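Local coordinates for putative polyphosphate kinase 2 family protein (Arthrobacter aurescens, PDB 3RHF) that probably transfers phosphate between polyphosphate and nucleotides, as a P-loop kinase-like protein of the polyphosphate kinase 2 family, at residues L20-G23 and S24-L28; L50-Q53 and D54-A58; V129-A132 and G133-G136; E159-R162 and R163-A166; L201-P204 and S205-W208. One frame throughout, in Å; residues are numbered along the deposited sequence.

Contact 1 of 5, residues L20-G23 and S24-L28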
# COMPACT_ATOMS: atom_id res chain seq x y z
N LEU A 20 -6.07 15.21 -22.21
CA LEU A 20 -5.78 15.90 -20.92
C LEU A 20 -4.40 16.51 -20.87
O LEU A 20 -4.06 17.18 -19.90
CB LEU A 20 -5.96 14.97 -19.72
CG LEU A 20 -7.37 14.48 -19.45
CD1 LEU A 20 -7.36 13.60 -18.17
CD2 LEU A 20 -8.38 15.66 -19.35
N ARG A 21 -3.63 16.30 -21.94
CA ARG A 21 -2.24 16.81 -22.06
C ARG A 21 -2.20 18.33 -22.03
O ARG A 21 -3.10 18.98 -22.54
CB ARG A 21 -1.66 16.33 -23.39
CG ARG A 21 -0.16 16.19 -23.46
CD ARG A 21 0.34 15.60 -24.84
NE ARG A 21 1.73 16.00 -25.07
CZ ARG A 21 2.12 17.13 -25.68
NH1 ARG A 21 3.43 17.40 -25.81
NH2 ARG A 21 1.23 18.01 -26.17
N VAL A 22 -1.18 18.90 -21.41
CA VAL A 22 -0.92 20.33 -21.50
C VAL A 22 0.07 20.62 -22.63
O VAL A 22 1.28 20.39 -22.50
CB VAL A 22 -0.41 20.87 -20.17
CG1 VAL A 22 0.13 22.29 -20.32
CG2 VAL A 22 -1.50 20.77 -19.14
N GLY A 23 -0.46 21.12 -23.74
CA GLY A 23 0.32 21.34 -24.95
C GLY A 23 0.55 22.82 -25.17
O GLY A 23 0.17 23.64 -24.36
N SER A 24 1.18 23.16 -26.29
CA SER A 24 1.50 24.56 -26.57
C SER A 24 0.23 25.44 -26.51
O SER A 24 0.27 26.58 -26.02
CB SER A 24 2.20 24.69 -27.92
OG SER A 24 1.39 24.11 -28.93
N GLY A 25 -0.90 24.88 -26.98
CA GLY A 25 -2.19 25.60 -26.92
C GLY A 25 -2.74 25.93 -25.53
O GLY A 25 -3.54 26.85 -25.39
N PHE A 26 -2.28 25.22 -24.48
CA PHE A 26 -3.02 25.08 -23.21
C PHE A 26 -3.29 26.35 -22.46
O PHE A 26 -2.37 27.17 -22.29
CB PHE A 26 -2.29 24.14 -22.22
CG PHE A 26 -3.14 23.72 -21.02
CD1 PHE A 26 -2.96 24.31 -19.77
CD2 PHE A 26 -4.13 22.76 -21.15
CE1 PHE A 26 -3.75 23.94 -18.67
CE2 PHE A 26 -4.91 22.36 -20.06
CZ PHE A 26 -4.72 22.95 -18.82
N SER A 27 -4.52 26.44 -21.96
CA SER A 27 -4.84 27.36 -20.88
C SER A 27 -5.74 26.71 -19.80
O SER A 27 -6.72 26.03 -20.12
CB SER A 27 -5.48 28.64 -21.44
OG SER A 27 -6.87 28.50 -21.61
N LEU A 28 -5.41 26.96 -18.54
CA LEU A 28 -6.11 26.32 -17.43
C LEU A 28 -7.54 26.85 -17.21
O LEU A 28 -8.37 26.20 -16.54
CB LEU A 28 -5.26 26.41 -16.16
CG LEU A 28 -5.79 25.78 -14.86
CD1 LEU A 28 -5.95 24.26 -15.00
CD2 LEU A 28 -4.92 26.14 -13.64

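Contact 2 of 5, residues L50-Q53 and D54-A58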
# COMPACT_ATOMS: atom_id res chain seq x y z
N LEU A 50 -13.50 1.12 -13.64
CA LEU A 50 -12.53 1.18 -12.60
C LEU A 50 -12.14 -0.22 -12.14
O LEU A 50 -10.98 -0.45 -11.87
CB LEU A 50 -13.07 1.93 -11.41
CG LEU A 50 -11.98 2.35 -10.41
CD1 LEU A 50 -10.81 3.13 -11.11
CD2 LEU A 50 -12.57 3.18 -9.30
N ALA A 51 -13.09 -1.14 -12.05
CA ALA A 51 -12.81 -2.46 -11.48
C ALA A 51 -12.02 -3.27 -12.50
O ALA A 51 -11.23 -4.14 -12.14
CB ALA A 51 -14.14 -3.19 -11.10
N ALA A 52 -12.25 -2.99 -13.78
CA ALA A 52 -11.54 -3.68 -14.82
C ALA A 52 -10.10 -3.13 -14.88
O ALA A 52 -9.13 -3.87 -15.10
CB ALA A 52 -12.26 -3.51 -16.12
N GLN A 53 -10.00 -1.81 -14.72
CA GLN A 53 -8.71 -1.12 -14.72
C GLN A 53 -7.81 -1.70 -13.65
O GLN A 53 -6.64 -1.89 -13.91
CB GLN A 53 -8.89 0.37 -14.51
CG GLN A 53 -9.33 1.09 -15.76
CD GLN A 53 -9.42 2.55 -15.58
OE1 GLN A 53 -9.69 3.01 -14.48
NE2 GLN A 53 -9.18 3.33 -16.67
N ASP A 54 -8.40 -2.02 -12.48
CA ASP A 54 -7.66 -2.51 -11.33
C ASP A 54 -6.94 -3.81 -11.67
O ASP A 54 -5.79 -3.96 -11.32
CB ASP A 54 -8.60 -2.77 -10.13
CG ASP A 54 -9.21 -1.50 -9.55
OD1 ASP A 54 -8.83 -0.38 -9.98
OD2 ASP A 54 -10.11 -1.60 -8.66
N ALA A 55 -7.66 -4.76 -12.28
CA ALA A 55 -7.11 -6.02 -12.72
C ALA A 55 -6.04 -5.79 -13.76
O ALA A 55 -4.96 -6.39 -13.70
CB ALA A 55 -8.19 -6.93 -13.27
N ARG A 56 -6.31 -4.92 -14.72
CA ARG A 56 -5.28 -4.60 -15.71
C ARG A 56 -3.98 -4.02 -15.10
O ARG A 56 -2.87 -4.42 -15.50
CB ARG A 56 -5.82 -3.62 -16.72
CG ARG A 56 -6.93 -4.20 -17.59
CD ARG A 56 -7.45 -3.10 -18.48
NE ARG A 56 -8.77 -3.43 -18.96
CZ ARG A 56 -9.60 -2.59 -19.56
NH1 ARG A 56 -9.26 -1.32 -19.79
NH2 ARG A 56 -10.78 -3.04 -19.94
N LEU A 57 -4.14 -3.07 -14.16
CA LEU A 57 -3.04 -2.43 -13.50
C LEU A 57 -2.25 -3.46 -12.66
O LEU A 57 -1.04 -3.48 -12.73
CB LEU A 57 -3.55 -1.29 -12.63
CG LEU A 57 -2.54 -0.33 -11.98
CD1 LEU A 57 -1.76 0.39 -13.03
CD2 LEU A 57 -3.21 0.76 -11.05
N ALA A 58 -2.94 -4.33 -11.93
CA ALA A 58 -2.28 -5.40 -11.16
C ALA A 58 -1.39 -6.27 -12.08
O ALA A 58 -0.26 -6.54 -11.78
CB ALA A 58 -3.30 -6.25 -10.41

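Contact 3 of 5, residues V129-A132 and G133-G136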
# COMPACT_ATOMS: atom_id res chain seq x y z
N VAL A 129 12.92 8.68 -5.47
CA VAL A 129 12.59 8.23 -6.79
C VAL A 129 12.55 6.71 -6.87
O VAL A 129 13.28 6.03 -6.19
CB VAL A 129 13.56 8.81 -7.82
CG1 VAL A 129 13.53 10.31 -7.76
CG2 VAL A 129 15.03 8.31 -7.59
N PRO A 130 11.65 6.15 -7.69
CA PRO A 130 11.49 4.72 -7.57
C PRO A 130 12.71 3.96 -8.13
O PRO A 130 13.44 4.46 -9.00
CB PRO A 130 10.23 4.45 -8.36
CG PRO A 130 10.24 5.50 -9.42
CD PRO A 130 10.87 6.71 -8.80
N ALA A 131 12.94 2.77 -7.59
CA ALA A 131 14.00 1.92 -8.08
C ALA A 131 13.49 1.17 -9.34
O ALA A 131 12.28 1.15 -9.61
CB ALA A 131 14.41 0.91 -6.95
N ALA A 132 14.43 0.59 -10.09
CA ALA A 132 14.13 -0.36 -11.19
C ALA A 132 12.98 -1.31 -10.87
O ALA A 132 12.94 -1.92 -9.82
CB ALA A 132 15.35 -1.17 -11.57
N GLY A 133 12.04 -1.42 -11.77
CA GLY A 133 10.92 -2.30 -11.57
C GLY A 133 9.86 -1.80 -10.62
O GLY A 133 8.90 -2.53 -10.35
N MSE A 134 10.01 -0.58 -10.10
CA MSE A 134 9.06 -0.10 -9.13
C MSE A 134 8.11 0.93 -9.73
O MSE A 134 8.43 1.57 -10.74
CB MSE A 134 9.76 0.50 -7.94
CG MSE A 134 10.77 -0.43 -7.23
SE MSE A 134 9.89 -1.88 -6.24
CE MSE A 134 9.10 -0.92 -4.73
N VAL A 135 6.91 1.03 -9.13
CA VAL A 135 5.99 2.15 -9.41
C VAL A 135 6.10 3.08 -8.26
O VAL A 135 5.79 2.75 -7.13
CB VAL A 135 4.52 1.70 -9.55
CG1 VAL A 135 3.62 2.93 -9.64
CG2 VAL A 135 4.35 0.77 -10.81
N GLY A 136 6.56 4.27 -8.52
CA GLY A 136 6.66 5.27 -7.46
C GLY A 136 5.46 6.18 -7.51
O GLY A 136 5.01 6.60 -8.61

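Contact 4 of 5, residues E159-R162 and R163-A166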
# COMPACT_ATOMS: atom_id res chain seq x y z
N GLU A 159 14.72 32.83 -8.48
CA GLU A 159 14.82 31.50 -7.86
C GLU A 159 13.78 30.59 -8.48
O GLU A 159 14.09 29.49 -8.96
CB GLU A 159 14.65 31.61 -6.33
CG GLU A 159 14.68 30.29 -5.54
CD GLU A 159 16.03 29.60 -5.45
OE1 GLU A 159 17.02 30.15 -5.95
OE2 GLU A 159 16.10 28.49 -4.87
N LEU A 160 12.55 31.07 -8.54
CA LEU A 160 11.50 30.35 -9.21
C LEU A 160 11.96 29.91 -10.59
O LEU A 160 11.87 28.74 -10.95
CB LEU A 160 10.26 31.21 -9.34
CG LEU A 160 9.53 31.52 -8.03
CD1 LEU A 160 8.35 32.44 -8.31
CD2 LEU A 160 9.07 30.21 -7.33
N GLU A 161 12.49 30.84 -11.37
CA GLU A 161 12.98 30.49 -12.69
C GLU A 161 14.02 29.37 -12.62
O GLU A 161 13.95 28.43 -13.41
CB GLU A 161 13.57 31.73 -13.38
CG GLU A 161 13.51 31.64 -14.91
CD GLU A 161 12.08 31.59 -15.44
OE1 GLU A 161 11.17 32.25 -14.86
OE2 GLU A 161 11.87 30.86 -16.44
N ARG A 162 14.98 29.46 -11.70
CA ARG A 162 15.97 28.41 -11.60
C ARG A 162 15.33 27.08 -11.18
O ARG A 162 15.76 26.01 -11.60
CB ARG A 162 17.17 28.78 -10.68
CG ARG A 162 17.07 28.26 -9.21
CD ARG A 162 18.43 28.19 -8.44
NE ARG A 162 18.87 26.80 -8.25
CZ ARG A 162 18.37 25.95 -7.35
NH1 ARG A 162 18.86 24.71 -7.32
NH2 ARG A 162 17.41 26.31 -6.49
N ARG A 163 14.30 27.15 -10.37
CA ARG A 163 13.64 25.94 -9.93
C ARG A 163 12.92 25.23 -11.05
O ARG A 163 12.97 24.01 -11.14
CB ARG A 163 12.69 26.25 -8.84
CG ARG A 163 13.43 26.50 -7.61
CD ARG A 163 12.46 26.70 -6.53
NE ARG A 163 13.15 27.08 -5.32
CZ ARG A 163 12.54 27.29 -4.17
NH1 ARG A 163 11.23 27.14 -4.08
NH2 ARG A 163 13.25 27.62 -3.10
N TYR A 164 12.30 26.00 -11.92
CA TYR A 164 11.66 25.43 -13.08
C TYR A 164 12.68 24.69 -13.93
O TYR A 164 12.40 23.58 -14.42
CB TYR A 164 11.02 26.53 -13.93
CG TYR A 164 9.85 27.21 -13.31
CD1 TYR A 164 8.87 26.49 -12.62
CD2 TYR A 164 9.69 28.57 -13.43
CE1 TYR A 164 7.77 27.16 -12.06
CE2 TYR A 164 8.62 29.24 -12.89
CZ TYR A 164 7.67 28.55 -12.21
OH TYR A 164 6.62 29.24 -11.69
N ALA A 165 13.83 25.31 -14.15
CA ALA A 165 14.86 24.71 -14.97
C ALA A 165 15.43 23.48 -14.26
O ALA A 165 15.73 22.50 -14.91
CB ALA A 165 15.97 25.71 -15.37
N ALA A 166 15.55 23.52 -12.93
CA ALA A 166 16.09 22.35 -12.21
C ALA A 166 15.16 21.12 -12.29
O ALA A 166 15.61 19.97 -12.52
CB ALA A 166 16.38 22.71 -10.78

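Contact 5 of 5, residues L201-P204 and S205-W208. With PO4 (phosphate ion), chain H.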
# COMPACT_ATOMS: atom_id res chain seq x y z
N LEU A 201 -17.63 19.33 7.47
CA LEU A 201 -18.25 19.86 8.69
C LEU A 201 -19.63 19.22 8.98
O LEU A 201 -19.95 18.95 10.12
CB LEU A 201 -18.30 21.36 8.59
CG LEU A 201 -16.92 21.99 8.46
CD1 LEU A 201 -16.97 23.46 8.14
CD2 LEU A 201 -16.14 21.74 9.74
N ASP A 202 -20.40 18.91 7.93
CA ASP A 202 -21.71 18.25 8.06
C ASP A 202 -21.63 16.73 8.38
O ASP A 202 -22.61 16.14 8.79
CB ASP A 202 -22.54 18.46 6.78
CG ASP A 202 -23.00 19.93 6.57
OD1 ASP A 202 -22.87 20.80 7.48
OD2 ASP A 202 -23.50 20.24 5.46
N ASP A 203 -20.49 16.08 8.19
CA ASP A 203 -20.40 14.66 8.50
C ASP A 203 -19.48 14.48 9.68
O ASP A 203 -18.31 14.76 9.56
CB ASP A 203 -19.86 13.90 7.31
CG ASP A 203 -19.86 12.42 7.50
OD1 ASP A 203 -20.06 11.96 8.63
OD2 ASP A 203 -19.64 11.72 6.50
N PRO A 204 -20.03 14.03 10.83
CA PRO A 204 -19.27 13.77 12.07
C PRO A 204 -18.10 12.83 11.87
O PRO A 204 -17.06 12.99 12.50
CB PRO A 204 -20.29 13.08 13.00
CG PRO A 204 -21.61 13.52 12.52
CD PRO A 204 -21.48 13.82 11.02
N SER A 205 -18.29 11.84 11.03
CA SER A 205 -17.21 10.94 10.70
C SER A 205 -16.04 11.68 10.06
O SER A 205 -14.95 11.14 10.01
CB SER A 205 -17.70 9.80 9.78
OG SER A 205 -17.61 10.17 8.41
N LYS A 206 -16.26 12.89 9.57
CA LYS A 206 -15.19 13.65 8.90
C LYS A 206 -14.64 14.87 9.61
O LYS A 206 -13.74 15.50 9.10
CB LYS A 206 -15.62 14.06 7.48
CG LYS A 206 -15.81 12.85 6.60
CD LYS A 206 -16.16 13.19 5.17
CE LYS A 206 -16.29 11.91 4.30
NZ LYS A 206 -16.61 12.33 2.88
N HIS A 207 -15.17 15.22 10.78
CA HIS A 207 -14.62 16.33 11.56
C HIS A 207 -13.13 16.22 11.80
O HIS A 207 -12.43 17.20 11.66
CB HIS A 207 -15.35 16.45 12.88
CG HIS A 207 -16.75 16.95 12.73
ND1 HIS A 207 -17.73 16.70 13.66
CD2 HIS A 207 -17.34 17.65 11.73
CE1 HIS A 207 -18.87 17.23 13.24
NE2 HIS A 207 -18.66 17.82 12.08
N TRP A 208 -12.62 15.02 12.12
CA TRP A 208 -11.18 14.86 12.36
C TRP A 208 -10.31 15.37 11.20
O TRP A 208 -9.15 15.70 11.42
CB TRP A 208 -10.82 13.42 12.68
CG TRP A 208 -10.93 12.52 11.54
CD1 TRP A 208 -12.03 11.86 11.14
CD2 TRP A 208 -9.90 12.15 10.63
NE1 TRP A 208 -11.77 11.11 10.05
CE2 TRP A 208 -10.46 11.27 9.71
CE3 TRP A 208 -8.56 12.50 10.50
CZ2 TRP A 208 -9.73 10.72 8.65
CZ3 TRP A 208 -7.82 11.96 9.45
CH2 TRP A 208 -8.41 11.07 8.54
P PO4 H . -13.19 13.33 2.03
O1 PO4 H . -13.51 14.59 2.83
O2 PO4 H . -13.41 12.14 2.96
O3 PO4 H . -14.16 13.08 0.89
O4 PO4 H . -11.78 13.45 1.45
O HOH W 1 -14.58 13.04 13.09

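Contact 1 of 5, residues L20-G23 and S24-L28
G23 and F26 close a type I beta turn: the chain reverses at S24 and G25, and F26 N donates to G23 O over 2.9 Å in a nearly straight bond (166° at the hydrogen). The donor stands well above the carbonyl plane of G23. Before the turn, V22 is extended. It is joined through its backbone to W242, as L20 is to V244, so that this N-terminal loop runs beside strand 242-246, an outermost strand of the parallel sheet in the alpha/beta/alpha sandwich. V22 O is also hydrogen-bonded to S236 OG.

The reversal brings V22 and F26 together, two residues with side chains directed into the same apolar patch, where both rest on V244 of the strand and on F232 of helix 221-235. V22 has CG1 anti to its nitrogen (chi1 168°), and this places CG1 and CG2 in different roles. CG1 lies 3.6 Å from F26 CB, at the root of the aromatic side chain, while CG2 is carried farther out over the ring. F26 in turn holds its CG anti to the backbone N (chi1 -168°), which swings the ring back across the valine. The result is a CH-pi contact on one face of the phenyl group, with the valine methyl centred almost exactly on the ring normal, 3.6 Å from V22 CG2 to the ring centroid. All six ring carbons of F26 therefore lie at the same distance, 3.9 Å, from V22 CG2.

Contact 2 of 5, residues L50-Q53 and D54-A58
L57 N donates to Q53 O over 2.8 Å (161° at the hydrogen), the shortest of the i to i+4 backbone bonds in this stretch of helix 43-69. One turn back, D54 N reaches L50 O over a longer and more bent 3.1 Å. The same carbonyl is approached by the aspartate's own carboxylate: D54 OD1 lies 2.9 Å from L50 O, two acceptors close together, with no bond between them. D54 comes back to it because its CG is anti to the carbonyl carbon (chi1 -67°), directing the group toward the preceding turn. Two acceptors so close would tend to raise the carboxylate's pKa; Q258 NE2, which donates to OD1, probably offsets part of this. With an alanine in place of this aspartate, Q258 NE2 would probably lose its acceptor and a gap would open beside H94. R56 also runs back along the helix, extended from CG to NE, and A52 CB lies over one face of its guanidinium, 4.1 Å from NH2. That arginine's charge is met by E11. Q53 sends its amide into the interface with helix 250-266, where NE2 donates to Q259 OE1 and I255 O. These partners show the setting: helix 250-266 receives Q53, D54 and R56, while helix 88-98 lies against L50, D54 and L57 through H94, V95 and A98.

Contact 3 of 5, residues V129-A132 and G133-G136
A131 and M134 are joined across a type II beta turn by a bond from M134 N to A131 O, 2.9 Å and bent to 141°. G133 takes the third position with positive phi (77°), where a CB would run into A132 O. The turn feeds strand 135-139, a parallel strand between 104-108 and 75-82.

The side chain of M134, deposited as selenomethionine, carries most of the contact. It starts toward the turn. The backbone sets M134 CB 3.1 Å from A131 O, and with CG anti to the carbonyl carbon CG stays by the same oxygen, 3.2 Å away. The chain then bends at both chi2 (-71°) and chi3, so that the selenium and the terminal methyl turn away from the turn, the side chain packing on F65 of helix 43-69 and on Q105. Only its inner part therefore stays with the loop, where M134 CG touches A131 CB at 3.9 Å. The pyrrolidine of P130 meets the strand from the other limb, its CB 4.0 Å from M134 CB and 3.7 Å from G136 N. G136 suits this approach, since a CB on it would collide with P130 CB. Polar anchoring comes from neighbours: A131 N bonds to Q105 OE1, and P130 O has a weak bond from R75 NH2.

None of the six side chains in V129-G136 carries a group able to make a strong hydrogen bond. The shape consequently rests on backbone bonding, two glycines and the apolar fit of proline, alanine and selenomethionine.

Contact 4 of 5, residues E159-R162 and R163-A166
E159-A166 forms two turns of helix 157-176, with i to i+4 bonds of which R163 N to E159 O, 2.7 Å, is the shortest. The side chains of the same pair meet again outside the backbone. E159 extends its CG anti to the backbone N (chi1 178°) and bends at chi2, bringing OE2 to R163 NE at 3.3 Å; R163 NH2 adds a weak bond of 3.5 Å to the same oxygen. The carboxylate and guanidinium planes stand 77° apart, and NE meets OE2 on its anti side, tilted out of the carboxylate plane. R162 NH2 makes a salt bridge to E159 OE2 at 3.0 Å, its hydrogen bond weak, completing a salt-bridge network with i, i+3 and i+4 spacing on the helix surface of the alpha/beta/alpha sandwich. Both arginines have further partners: R162 NH1 forms a salt bridge with D120, R163 NH1 donates to D145 O, and the R163 guanidinium makes a cation-pi contact with F121. On another flank Y164 lays one face of its ring over L160 O, which stands 3.3 Å from Y164 CD2, and packs against V230, K234 and T235 of helix 221-235. L160 CB touches the ring more distantly, 4.4 Å from Y164 CE2.

Contact 5 of 5, residues L201-P204 and S205-W208
H207 is pinned to the end of helix 190-202: its NE2 donates to L201 O over 2.6 Å, with that oxygen in the plane of the imidazole. P204 CA covers one face of the same ring, a CH-pi contact at 3.8 Å from the ring centroid, and D203 O also lies over it. H207 CG is anti to the carbonyl carbon (chi1 -71°), which turns the ring back over the proline. An alanine here would probably leave L201 O without its donor and P204 without its aromatic cover. D203 OD1 tightens the turn, accepting S205 N at 3.0 Å in an Asx turn, with a weak bond from S205 OG; K206 N donates to D203 O at 2.8 Å.

The other side is looser. K206 is extended beyond CG, and its NZ makes weak bonds of 3.2 Å to phosphate O2 and O3. This ion, probably from the crystallisation liquor, is also held by K209 and R200. A water bridges P204 O and W208 N. W272 of the second subunit lies nearly parallel to W208, and helix 279-287 of that subunit brings its R283 to D202 and its V286 onto L201, where the turn leads from helix 190-202 toward helix 212-218.

How the contacts relate
The five contacts follow one another along the chain, each local, and none nests in or crosses another. Contact 1 closes a turn in the loop before helix 43-69 and ties it to strand 242-246 at one border of the sheet. Contact 2 lies within helix 43-69, which also meets contact 3: side chains of M134 and V135 rest on it, and the nearest atoms of the two contacts are about 7 Å apart. Contact 3 closes the turn opening strand 135-139. Contact 4 lies within helix 157-176, which V129 touches. Contact 5 ends helix 190-202 at the subunit interface, about 40 Å from contact 4 between centres.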